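Local coordinates for 2-C-methyl-D-erythritol 4-phosphate cytidylyltransferase (Anaerococcus prevotii, PDB 4KT7), which probably catalyses the transfer of a cytidylyl group from CTP to 2-C-methyl-D-erythritol 4-phosphate, a step of isoprenoid biosynthesis, at residues K8-R22 with I53-I67. Residues are numbered along the deposited sequence; the frame is centred on the assembly and turned at random. Where two conformers were deposited one is given.
Sequences KFISAIITAAGSGLR and IDEIILVIRKDDEDI
Asp54 sets its CB against one face of the Phe9 ring, 3.6 Å from the centroid and almost on the ring normal, a CH-pi contact. Its OD2 turns the anti lone pair to Ile10 N for a nearly straight bond of 2.7 Å. At the ring's edge Ser11 OG donates to Glu55 OE2, and Arg80 forms a salt bridge with OE1. With an alanine at Phe9, Asp54 CB would probably lose its aromatic cover and the Glu55 carboxylate one flank. Further along, strands 10-16 and 55-60 run parallel, neighbours in the central sheet of the GT-A-like, Rossmann-type fold of IspD enzymes, joined through helix 39-48. Here the fit is close: Ile57 N hydrogen-bonds to Ala12 O at 2.7 Å, Ile14 CB lies 3.7 Å from Leu58 CD2, Ile14 also touches Val47 of helix 39-48, and on the face toward helix 88-97 Ile13 CG2 meets Val59 CG2. After Ala16 the direct backbone bonding stops, although Ala17 CB still packs on Ile60 C, and a water bridges Ala16 O, Arg61 N and Asp64 OD2. That same OD2 takes Leu21 N at 2.8 Å from above the carboxylate plane, while Leu21 CD1 rests on Asp64 CB. The solvent side is looser: residues 18-20 and Arg22 are poorly ordered, and Arg22, bent at chi3 (-68°), brings NH1 to 3.0 Å from Asp64 OD1 over the guanidinium face, a pairing of charges without a directed N-H.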
loop_
_atom_site.group_PDB
_atom_site.type_symbol
_atom_site.label_atom_id
_atom_site.label_comp_id
_atom_site.label_asym_id
_atom_site.label_seq_id
_atom_site.Cartn_x
_atom_site.Cartn_y
_atom_site.Cartn_z
ATOM N N LYS A 8 33.721 10.842 -3.961
ATOM C CA LYS A 8 33.177 11.396 -2.722
ATOM C C LYS A 8 32.919 10.306 -1.698
ATOM O O LYS A 8 32.415 9.234 -2.039
ATOM C CB LYS A 8 31.874 12.155 -2.986
ATOM C CG LYS A 8 32.026 13.454 -3.771
ATOM C CD LYS A 8 30.655 13.901 -4.271
ATOM C CE LYS A 8 30.663 15.343 -4.731
ATOM N NZ LYS A 8 29.307 15.733 -5.193
ATOM N N PHE A 9 33.249 10.605 -0.444
ATOM C CA PHE A 9 33.028 9.721 0.695
ATOM C C PHE A 9 31.524 9.563 0.930
ATOM O O PHE A 9 30.808 10.565 1.055
ATOM C CB PHE A 9 33.683 10.380 1.911
ATOM C CG PHE A 9 33.776 9.510 3.130
ATOM C CD1 PHE A 9 32.662 9.240 3.897
ATOM C CD2 PHE A 9 35.009 9.030 3.556
ATOM C CE1 PHE A 9 32.763 8.466 5.038
ATOM C CE2 PHE A 9 35.112 8.258 4.709
ATOM C CZ PHE A 9 33.988 7.981 5.443
ATOM N N ILE A 10 31.053 8.315 1.004
ATOM C CA ILE A 10 29.624 8.028 1.191
ATOM C C ILE A 10 29.369 7.440 2.581
ATOM O O ILE A 10 30.049 6.494 3.002
ATOM C CB ILE A 10 29.091 7.030 0.110
ATOM C CG1 ILE A 10 29.354 7.571 -1.303
ATOM C CG2 ILE A 10 27.596 6.739 0.326
ATOM C CD1 ILE A 10 28.976 6.608 -2.438
ATOM N N SER A 11 28.406 8.013 3.308
ATOM C CA SER A 11 28.012 7.466 4.615
ATOM C C SER A 11 26.618 6.868 4.526
ATOM O O SER A 11 25.789 7.343 3.747
ATOM C CB SER A 11 27.976 8.562 5.680
ATOM O OG SER A 11 29.217 9.231 5.764
ATOM N N ALA A 12 26.354 5.823 5.316
ATOM C CA ALA A 12 24.993 5.294 5.429
ATOM C C ALA A 12 24.551 5.374 6.875
ATOM O O ALA A 12 25.331 5.070 7.789
ATOM C CB ALA A 12 24.903 3.863 4.916
ATOM N N ILE A 13 23.310 5.817 7.065
ATOM C CA ILE A 13 22.675 5.898 8.364
ATOM C C ILE A 13 21.528 4.885 8.371
ATOM O O ILE A 13 20.573 5.033 7.612
ATOM C CB ILE A 13 22.097 7.322 8.593
ATOM C CG1 ILE A 13 23.228 8.352 8.681
ATOM C CG2 ILE A 13 21.250 7.372 9.852
ATOM C CD1 ILE A 13 22.740 9.800 8.819
ATOM N N ILE A 14 21.641 3.849 9.206
ATOM C CA ILE A 14 20.603 2.823 9.345
ATOM C C ILE A 14 19.836 3.090 10.637
ATOM O O ILE A 14 20.406 2.997 11.733
ATOM C CB ILE A 14 21.210 1.416 9.493
ATOM C CG1 ILE A 14 22.161 1.080 8.333
ATOM C CG2 ILE A 14 20.102 0.384 9.599
ATOM C CD1 ILE A 14 21.486 1.020 6.987
ATOM N N THR A 15 18.556 3.428 10.546
ATOM C CA THR A 15 17.829 3.730 11.771
ATOM C C THR A 15 17.203 2.485 12.381
ATOM O O THR A 15 16.361 1.820 11.756
ATOM C CB THR A 15 16.772 4.841 11.573
ATOM O OG1 THR A 15 15.870 4.461 10.530
ATOM C CG2 THR A 15 17.450 6.170 11.210
ATOM N N ALA A 16 17.622 2.170 13.606
ATOM C CA ALA A 16 17.000 1.104 14.384
ATOM C C ALA A 16 16.584 1.596 15.785
ATOM O O ALA A 16 16.649 0.847 16.763
ATOM C CB ALA A 16 17.941 -0.104 14.486
ATOM N N ALA A 17 16.148 2.845 15.870
ATOM C CA ALA A 17 15.839 3.448 17.156
ATOM C C ALA A 17 14.359 3.774 17.290
ATOM O O ALA A 17 13.988 4.724 17.981
ATOM C CB ALA A 17 16.678 4.699 17.373
ATOM N N GLY A 18 13.513 2.995 16.624
ATOM C CA GLY A 18 12.077 3.121 16.817
ATOM C C GLY A 18 11.673 2.322 18.042
ATOM O O GLY A 18 11.937 2.728 19.177
ATOM N N SER A 19 11.035 1.176 17.813
ATOM C CA SER A 19 10.867 0.178 18.862
ATOM C C SER A 19 12.178 -0.590 18.947
ATOM O O SER A 19 12.406 -1.371 19.873
ATOM C CB SER A 19 9.711 -0.774 18.544
ATOM O OG SER A 19 9.974 -1.537 17.379
ATOM N N GLY A 20 13.037 -0.354 17.961
ATOM C CA GLY A 20 14.354 -0.946 17.933
ATOM C C GLY A 20 14.319 -2.437 17.687
ATOM O O GLY A 20 13.615 -2.920 16.799
ATOM N N LEU A 21 15.086 -3.173 18.483
ATOM C CA LEU A 21 15.244 -4.608 18.286
ATOM C C LEU A 21 14.087 -5.417 18.867
ATOM O O LEU A 21 13.842 -6.547 18.446
ATOM C CB LEU A 21 16.562 -5.073 18.901
ATOM C CG LEU A 21 17.790 -4.372 18.327
ATOM C CD1 LEU A 21 19.041 -4.858 19.027
ATOM C CD2 LEU A 21 17.869 -4.643 16.843
ATOM N N ARG A 22 13.383 -4.842 19.836
ATOM C CA ARG A 22 12.266 -5.530 20.476
ATOM C C ARG A 22 10.918 -4.885 20.145
ATOM O O ARG A 22 10.866 -3.757 19.648
ATOM C CB ARG A 22 12.495 -5.638 21.990
ATOM C CG ARG A 22 13.706 -6.497 22.364
ATOM C CD ARG A 22 13.812 -6.764 23.873
ATOM N NE ARG A 22 14.121 -5.561 24.645
ATOM C CZ ARG A 22 15.329 -5.009 24.731
ATOM N NH1 ARG A 22 16.358 -5.543 24.082
ATOM N NH2 ARG A 22 15.509 -3.914 25.458
ATOM N N ILE A 53 29.764 2.226 -0.071
ATOM C CA ILE A 53 29.490 2.934 1.177
ATOM C C ILE A 53 30.761 2.905 2.037
ATOM O O ILE A 53 31.312 1.830 2.283
ATOM C CB ILE A 53 28.319 2.267 1.920
ATOM C CG1 ILE A 53 27.017 2.479 1.123
ATOM C CG2 ILE A 53 28.196 2.801 3.336
ATOM C CD1 ILE A 53 25.851 1.595 1.584
ATOM N N ASP A 54 31.233 4.070 2.486
ATOM C CA ASP A 54 32.515 4.134 3.205
ATOM C C ASP A 54 32.391 3.938 4.713
ATOM O O ASP A 54 33.354 3.553 5.367
ATOM C CB ASP A 54 33.247 5.446 2.917
ATOM C CG ASP A 54 33.601 5.601 1.453
ATOM O OD1 ASP A 54 34.476 4.851 0.995
ATOM O OD2 ASP A 54 32.997 6.468 0.765
ATOM N N GLU A 55 31.215 4.220 5.259
ATOM C CA GLU A 55 30.972 4.017 6.687
ATOM C C GLU A 55 29.501 3.808 6.940
ATOM O O GLU A 55 28.660 4.291 6.178
ATOM C CB GLU A 55 31.401 5.240 7.497
ATOM C CG GLU A 55 30.420 6.389 7.426
ATOM C CD GLU A 55 30.854 7.614 8.232
ATOM O OE1 GLU A 55 31.788 7.514 9.068
ATOM O OE2 GLU A 55 30.252 8.685 8.017
ATOM N N ILE A 56 29.187 3.118 8.034
ATOM C CA ILE A 56 27.798 2.829 8.389
ATOM C C ILE A 56 27.525 3.255 9.830
ATOM O O ILE A 56 28.216 2.814 10.762
ATOM C CB ILE A 56 27.507 1.312 8.266
ATOM C CG1 ILE A 56 27.740 0.819 6.830
ATOM C CG2 ILE A 56 26.076 0.982 8.733
ATOM C CD1 ILE A 56 27.502 -0.695 6.678
ATOM N N ILE A 57 26.512 4.099 10.006
ATOM C CA ILE A 57 26.102 4.586 11.323
ATOM C C ILE A 57 24.744 3.987 11.666
ATOM O O ILE A 57 23.763 4.209 10.942
ATOM C CB ILE A 57 25.929 6.126 11.349
ATOM C CG1 ILE A 57 27.175 6.834 10.820
ATOM C CG2 ILE A 57 25.613 6.606 12.760
ATOM C CD1 ILE A 57 28.399 6.435 11.482
ATOM N N LEU A 58 24.703 3.196 12.735
ATOM C CA LEU A 58 23.453 2.664 13.264
ATOM C C LEU A 58 22.920 3.637 14.283
ATOM O O LEU A 58 23.650 4.120 15.147
ATOM C CB LEU A 58 23.672 1.323 13.959
ATOM C CG LEU A 58 23.917 0.126 13.054
ATOM C CD1 LEU A 58 24.549 -1.007 13.855
ATOM C CD2 LEU A 58 22.592 -0.320 12.484
ATOM N N VAL A 59 21.640 3.939 14.204
ATOM C CA VAL A 59 21.061 4.749 15.258
ATOM C C VAL A 59 20.143 3.838 16.064
ATOM O O VAL A 59 19.189 3.254 15.517
ATOM C CB VAL A 59 20.317 5.963 14.685
ATOM C CG1 VAL A 59 19.879 6.868 15.805
ATOM C CG2 VAL A 59 21.232 6.752 13.713
ATOM N N ILE A 60 20.436 3.701 17.356
ATOM C CA ILE A 60 19.787 2.682 18.178
ATOM C C ILE A 60 19.049 3.236 19.394
ATOM O O ILE A 60 19.219 4.400 19.772
ATOM C CB ILE A 60 20.809 1.643 18.680
ATOM C CG1 ILE A 60 21.756 2.280 19.699
ATOM C CG2 ILE A 60 21.581 1.051 17.502
ATOM C CD1 ILE A 60 22.595 1.266 20.512
ATOM N N ARG A 61 18.232 2.386 20.009
ATOM C CA ARG A 61 17.711 2.676 21.333
ATOM C C ARG A 61 18.801 2.336 22.338
ATOM O O ARG A 61 19.500 1.332 22.179
ATOM C CB ARG A 61 16.480 1.818 21.614
ATOM C CG ARG A 61 15.281 2.156 20.757
ATOM C CD ARG A 61 14.102 1.261 21.114
ATOM N NE ARG A 61 14.002 1.001 22.551
ATOM C CZ ARG A 61 13.353 1.776 23.416
ATOM N NH1 ARG A 61 12.749 2.879 22.999
ATOM N NH2 ARG A 61 13.317 1.445 24.702
ATOM N N LYS A 62 18.942 3.147 23.380
ATOM C CA LYS A 62 19.962 2.890 24.386
ATOM C C LYS A 62 19.790 1.511 25.033
ATOM O O LYS A 62 20.774 0.856 25.403
ATOM C CB LYS A 62 19.961 3.990 25.456
ATOM C CG LYS A 62 20.927 3.698 26.595
ATOM C CD LYS A 62 21.103 4.846 27.590
ATOM C CE LYS A 62 21.979 4.371 28.757
ATOM N NZ LYS A 62 22.581 5.482 29.552
ATOM N N ASP A 63 18.541 1.072 25.159
ATOM C CA ASP A 63 18.232 -0.197 25.811
ATOM C C ASP A 63 18.708 -1.422 25.022
ATOM O O ASP A 63 18.837 -2.522 25.583
ATOM C CB ASP A 63 16.723 -0.313 26.059
ATOM C CG ASP A 63 16.196 0.759 26.989
ATOM O OD1 ASP A 63 17.012 1.394 27.692
ATOM O OD2 ASP A 63 14.958 0.952 27.022
ATOM N N ASP A 64 18.949 -1.234 23.725
ATOM C CA ASP A 64 19.369 -2.324 22.838
ATOM C C ASP A 64 20.890 -2.387 22.673
ATOM O O ASP A 64 21.392 -3.180 21.869
ATOM C CB ASP A 64 18.760 -2.144 21.444
ATOM C CG ASP A 64 17.276 -2.484 21.381
ATOM O OD1 ASP A 64 16.803 -3.363 22.133
ATOM O OD2 ASP A 64 16.582 -1.883 20.533
ATOM N N GLU A 65 21.622 -1.563 23.425
ATOM C CA GLU A 65 23.063 -1.404 23.202
ATOM C C GLU A 65 23.882 -2.704 23.317
ATOM O O GLU A 65 24.710 -2.992 22.458
ATOM C CB GLU A 65 23.653 -0.312 24.105
ATOM C CG GLU A 65 25.144 -0.079 23.860
ATOM C CD GLU A 65 25.694 1.144 24.578
ATOM O OE1 GLU A 65 24.995 1.683 25.470
ATOM O OE2 GLU A 65 26.833 1.564 24.254
ATOM N N ASP A 66 23.638 -3.490 24.359
ATOM C CA ASP A 66 24.378 -4.737 24.554
ATOM C C ASP A 66 24.204 -5.729 23.406
ATOM O O ASP A 66 25.173 -6.314 22.929
ATOM C CB ASP A 66 23.988 -5.381 25.883
ATOM C CG ASP A 66 24.530 -4.617 27.071
ATOM O OD1 ASP A 66 25.651 -4.071 26.949
ATOM O OD2 ASP A 66 23.837 -4.552 28.111
ATOM N N ILE A 67 22.966 -5.913 22.965
ATOM C CA ILE A 67 22.693 -6.773 21.820
ATOM C C ILE A 67 23.228 -6.151 20.528
ATOM O O ILE A 67 23.650 -6.868 19.611
ATOM C CB ILE A 67 21.185 -7.068 21.690
ATOM C CG1 ILE A 67 20.658 -7.653 23.002
ATOM C CG2 ILE A 67 20.915 -8.015 20.538
ATOM C CD1 ILE A 67 21.335 -8.945 23.421
HETATM O O HOH W 1 17.853 -0.079 18.882
#